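Local coordinates for sulfonate ABC transporter, periplasmic sulfonate-binding protein SsuA (Methylobacillus flagellatus, PDB 3UIF) that probably captures sulfonates or related sulfate esters in the periplasm and delivers them to an ABC importer, at residues A[230-235]-A[264-269]. Residues are numbered along the deposited sequence; the frame is centred on the assembly and turned at random.
Sequences HWVAQD and VSWRQR
Trp266 reaches the C-terminal end of helix 215-233 with its indole nitrogen: NE1 donates to Val232 O at 2.8 Å. The bond is bent, 137° at the hydrogen, and the acceptor stands somewhat off the ring plane, though the donor lies in the carbonyl plane of Val232. A weak second branch from NE1 to Gln234 O is longer, 3.4 Å. With CG anti to the backbone N (chi1 170°), the indole is carried across to the helix end, where its benzene side meets Val232, CZ2 to CG2 at 4.1 Å, the two side chains crossing at about a right angle. Next door, Arg267 lays its CG against Ala233 CB at 4.0 Å, while its NH1 turns elsewhere, to Phe322 O. A water joins Asp235 OD1, at 2.8 Å, to the backbone N of Arg267. Further out, Tyr259 and Trp270 meet the Trp266 ring edge-to-face, and Ser265 OG accepts from Gln268 N in an ST motif. A phenylalanine in place of Trp266 would probably leave Val232 O without this donor. The contact thus ties the loop before helix 276-291 to the end of helix 215-233 through one indole N-H, shared unequally between Val232 O and, weakly, Gln234 O.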
ATOM      1  N   HIS A 230       0.195 -11.097 -12.768  1.00 40.05           N
ATOM      2  CA  HIS A 230       1.228 -11.703 -13.608  1.00 41.04           C
ATOM      3  C   HIS A 230       1.418 -10.924 -14.884  1.00 41.99           C
ATOM      4  O   HIS A 230       2.550 -10.788 -15.395  1.00 42.65           O
ATOM      5  CB  HIS A 230       0.878 -13.164 -13.915  1.00 41.83           C
ATOM      6  CG  HIS A 230       1.826 -13.837 -14.889  1.00 43.58           C
ATOM      7  ND1 HIS A 230       1.412 -14.355 -16.065  1.00 44.52           N
ATOM      8  CD2 HIS A 230       3.201 -14.057 -14.828  1.00 43.79           C
ATOM      9  CE1 HIS A 230       2.454 -14.895 -16.712  1.00 45.74           C
ATOM     10  NE2 HIS A 230       3.551 -14.705 -15.962  1.00 45.34           N
ATOM     11  N   TRP A 231       0.319 -10.394 -15.419  1.00 42.05           N
ATOM     12  CA  TRP A 231       0.389  -9.682 -16.678  1.00 43.17           C
ATOM     13  C   TRP A 231       1.106  -8.353 -16.527  1.00 42.70           C
ATOM     14  O   TRP A 231       1.949  -7.994 -17.358  1.00 43.69           O
ATOM     15  CB  TRP A 231      -1.002  -9.528 -17.299  1.00 43.81           C
ATOM     16  CG  TRP A 231      -0.967  -8.637 -18.512  1.00 45.09           C
ATOM     17  CD1 TRP A 231      -0.693  -8.997 -19.829  1.00 46.85           C
ATOM     18  CD2 TRP A 231      -1.157  -7.186 -18.544  1.00 44.77           C
ATOM     19  NE1 TRP A 231      -0.714  -7.900 -20.649  1.00 47.75           N
ATOM     20  CE2 TRP A 231      -0.978  -6.781 -19.941  1.00 46.58           C
ATOM     21  CE3 TRP A 231      -1.437  -6.223 -17.595  1.00 43.52           C
ATOM     22  CZ2 TRP A 231      -1.096  -5.461 -20.345  1.00 47.03           C
ATOM     23  CZ3 TRP A 231      -1.549  -4.891 -18.008  1.00 43.97           C
ATOM     24  CH2 TRP A 231      -1.389  -4.523 -19.352  1.00 45.66           C
ATOM     25  N   VAL A 232       0.793  -7.619 -15.467  1.00 41.30           N
ATOM     26  CA  VAL A 232       1.395  -6.311 -15.253  1.00 40.93           C
ATOM     27  C   VAL A 232       2.848  -6.412 -14.772  1.00 40.74           C
ATOM     28  O   VAL A 232       3.628  -5.478 -14.968  1.00 40.85           O
ATOM     29  CB  VAL A 232       0.581  -5.465 -14.244  1.00 39.91           C
ATOM     30  CG1 VAL A 232       0.884  -5.886 -12.807  1.00 38.73           C
ATOM     31  CG2 VAL A 232       0.852  -3.982 -14.430  1.00 40.12           C
ATOM     32  N   ALA A 233       3.200  -7.540 -14.151  1.00 40.38           N
ATOM     33  CA  ALA A 233       4.494  -7.701 -13.494  1.00 40.22           C
ATOM     34  C   ALA A 233       5.647  -7.981 -14.478  1.00 41.66           C
ATOM     35  O   ALA A 233       6.819  -7.872 -14.115  1.00 41.57           O
ATOM     36  CB  ALA A 233       4.419  -8.771 -12.417  1.00 39.67           C
ATOM     37  N   GLN A 234       5.304  -8.321 -15.719  1.00 42.78           N
ATOM     38  CA  GLN A 234       6.280  -8.468 -16.781  1.00 44.16           C
ATOM     39  C   GLN A 234       6.750  -7.072 -17.216  1.00 44.70           C
ATOM     40  O   GLN A 234       5.959  -6.129 -17.219  1.00 44.28           O
ATOM     41  CB  GLN A 234       5.657  -9.241 -17.946  1.00 45.85           C
ATOM     42  CG  GLN A 234       5.029 -10.581 -17.552  1.00 45.63           C
ATOM     43  CD  GLN A 234       4.333 -11.287 -18.707  1.00 48.14           C
ATOM     44  OE1 GLN A 234       4.906 -11.468 -19.782  1.00 49.00           O
ATOM     45  NE2 GLN A 234       3.092 -11.704 -18.482  1.00 49.04           N
ATOM     46  N   ASP A 235       8.033  -6.941 -17.564  1.00 45.86           N
ATOM     47  CA  ASP A 235       8.632  -5.635 -17.901  1.00 46.42           C
ATOM     48  C   ASP A 235       7.998  -4.972 -19.107  1.00 47.21           C
ATOM     49  O   ASP A 235       7.884  -3.748 -19.142  1.00 47.06           O
ATOM     50  CB  ASP A 235      10.125  -5.743 -18.187  1.00 47.42           C
ATOM     51  CG  ASP A 235      10.862  -6.604 -17.184  1.00 50.08           C
ATOM     52  OD1 ASP A 235      10.885  -6.240 -15.982  1.00 46.10           O
ATOM     53  OD2 ASP A 235      11.432  -7.644 -17.618  1.00 51.57           O
ATOM     54  N   VAL A 264      14.065  -3.107  -5.123  1.00 39.85           N
ATOM     55  CA  VAL A 264      13.064  -4.110  -5.468  1.00 39.51           C
ATOM     56  C   VAL A 264      12.671  -3.923  -6.941  1.00 39.04           C
ATOM     57  O   VAL A 264      12.231  -2.839  -7.344  1.00 38.75           O
ATOM     58  CB  VAL A 264      11.826  -3.999  -4.550  1.00 38.26           C
ATOM     59  CG1 VAL A 264      10.780  -5.031  -4.943  1.00 37.70           C
ATOM     60  CG2 VAL A 264      12.219  -4.160  -3.080  1.00 38.90           C
ATOM     61  N   SER A 265      12.857  -4.966  -7.740  1.00 39.72           N
ATOM     62  CA  SER A 265      12.565  -4.919  -9.170  1.00 40.03           C
ATOM     63  C   SER A 265      11.096  -4.657  -9.456  1.00 39.03           C
ATOM     64  O   SER A 265      10.253  -4.748  -8.569  1.00 38.31           O
ATOM     65  CB  SER A 265      12.976  -6.226  -9.839  1.00 40.53           C
ATOM     66  OG  SER A 265      11.997  -7.212  -9.650  1.00 40.17           O
ATOM     67  N   TRP A 266      10.805  -4.333 -10.709  1.00 39.22           N
ATOM     68  CA  TRP A 266       9.443  -4.108 -11.160  1.00 39.22           C
ATOM     69  C   TRP A 266       8.511  -5.267 -10.858  1.00 38.70           C
ATOM     70  O   TRP A 266       7.411  -5.068 -10.331  1.00 37.80           O
ATOM     71  CB  TRP A 266       9.435  -3.787 -12.654  1.00 40.29           C
ATOM     72  CG  TRP A 266       8.045  -3.785 -13.209  1.00 40.05           C
ATOM     73  CD1 TRP A 266       7.469  -4.720 -14.060  1.00 40.80           C
ATOM     74  CD2 TRP A 266       6.975  -2.838 -12.897  1.00 39.38           C
ATOM     75  NE1 TRP A 266       6.166  -4.397 -14.326  1.00 40.51           N
ATOM     76  CE2 TRP A 266       5.803  -3.285 -13.653  1.00 39.76           C
ATOM     77  CE3 TRP A 266       6.884  -1.683 -12.121  1.00 38.68           C
ATOM     78  CZ2 TRP A 266       4.606  -2.604 -13.615  1.00 39.39           C
ATOM     79  CZ3 TRP A 266       5.671  -0.999 -12.093  1.00 38.34           C
ATOM     80  CH2 TRP A 266       4.561  -1.453 -12.827  1.00 38.86           C
ATOM     81  N   ARG A 267       8.954  -6.479 -11.185  1.00 39.26           N
ATOM     82  CA  ARG A 267       8.211  -7.689 -10.899  1.00 39.15           C
ATOM     83  C   ARG A 267       8.027  -7.921  -9.403  1.00 38.27           C
ATOM     84  O   ARG A 267       6.933  -8.239  -8.939  1.00 37.53           O
ATOM     85  CB  ARG A 267       8.908  -8.886 -11.530  1.00 40.36           C
ATOM     86  CG  ARG A 267       8.062 -10.156 -11.534  1.00 40.15           C
ATOM     87  CD  ARG A 267       8.896 -11.393 -11.821  1.00 41.11           C
ATOM     88  NE  ARG A 267       9.363 -11.413 -13.201  1.00 42.39           N
ATOM     89  CZ  ARG A 267       9.881 -12.486 -13.805  1.00 43.63           C
ATOM     90  NH1 ARG A 267       9.991 -13.637 -13.141  1.00 44.10           N
ATOM     91  NH2 ARG A 267      10.288 -12.410 -15.075  1.00 43.28           N
ATOM     92  N   GLN A 268       9.101  -7.767  -8.650  1.00 38.39           N
ATOM     93  CA  GLN A 268       9.056  -7.966  -7.206  1.00 37.82           C
ATOM     94  C   GLN A 268       8.126  -6.987  -6.465  1.00 37.01           C
ATOM     95  O   GLN A 268       7.579  -7.319  -5.410  1.00 37.18           O
ATOM     96  CB  GLN A 268      10.472  -7.949  -6.620  1.00 38.78           C
ATOM     97  CG  GLN A 268      11.317  -9.156  -6.989  1.00 39.42           C
ATOM     98  CD  GLN A 268      10.768 -10.457  -6.415  1.00 39.49           C
ATOM     99  OE1 GLN A 268      10.294 -11.334  -7.156  1.00 39.98           O
ATOM    100  NE2 GLN A 268      10.817 -10.589  -5.093  1.00 38.91           N
ATOM    101  N   ARG A 269       7.913  -5.804  -7.034  1.00 36.59           N
ATOM    102  CA  ARG A 269       6.984  -4.838  -6.461  1.00 36.35           C
ATOM    103  C   ARG A 269       5.542  -5.360  -6.416  1.00 35.78           C
ATOM    104  O   ARG A 269       4.712  -4.840  -5.668  1.00 35.60           O
ATOM    105  CB  ARG A 269       7.051  -3.502  -7.208  1.00 36.41           C
ATOM    106  CG  ARG A 269       8.358  -2.733  -7.037  1.00 36.65           C
ATOM    107  CD  ARG A 269       8.586  -2.185  -5.634  1.00 36.40           C
ATOM    108  NE  ARG A 269       7.557  -1.222  -5.257  1.00 36.50           N
ATOM    109  CZ  ARG A 269       7.599   0.093  -5.497  1.00 36.38           C
ATOM    110  NH1 ARG A 269       8.635   0.649  -6.120  1.00 36.67           N
ATOM    111  NH2 ARG A 269       6.600   0.858  -5.097  1.00 36.23           N
TER
HETATM  112  O   HOH W   1      11.313  -7.099 -13.394  1.00 42.97           O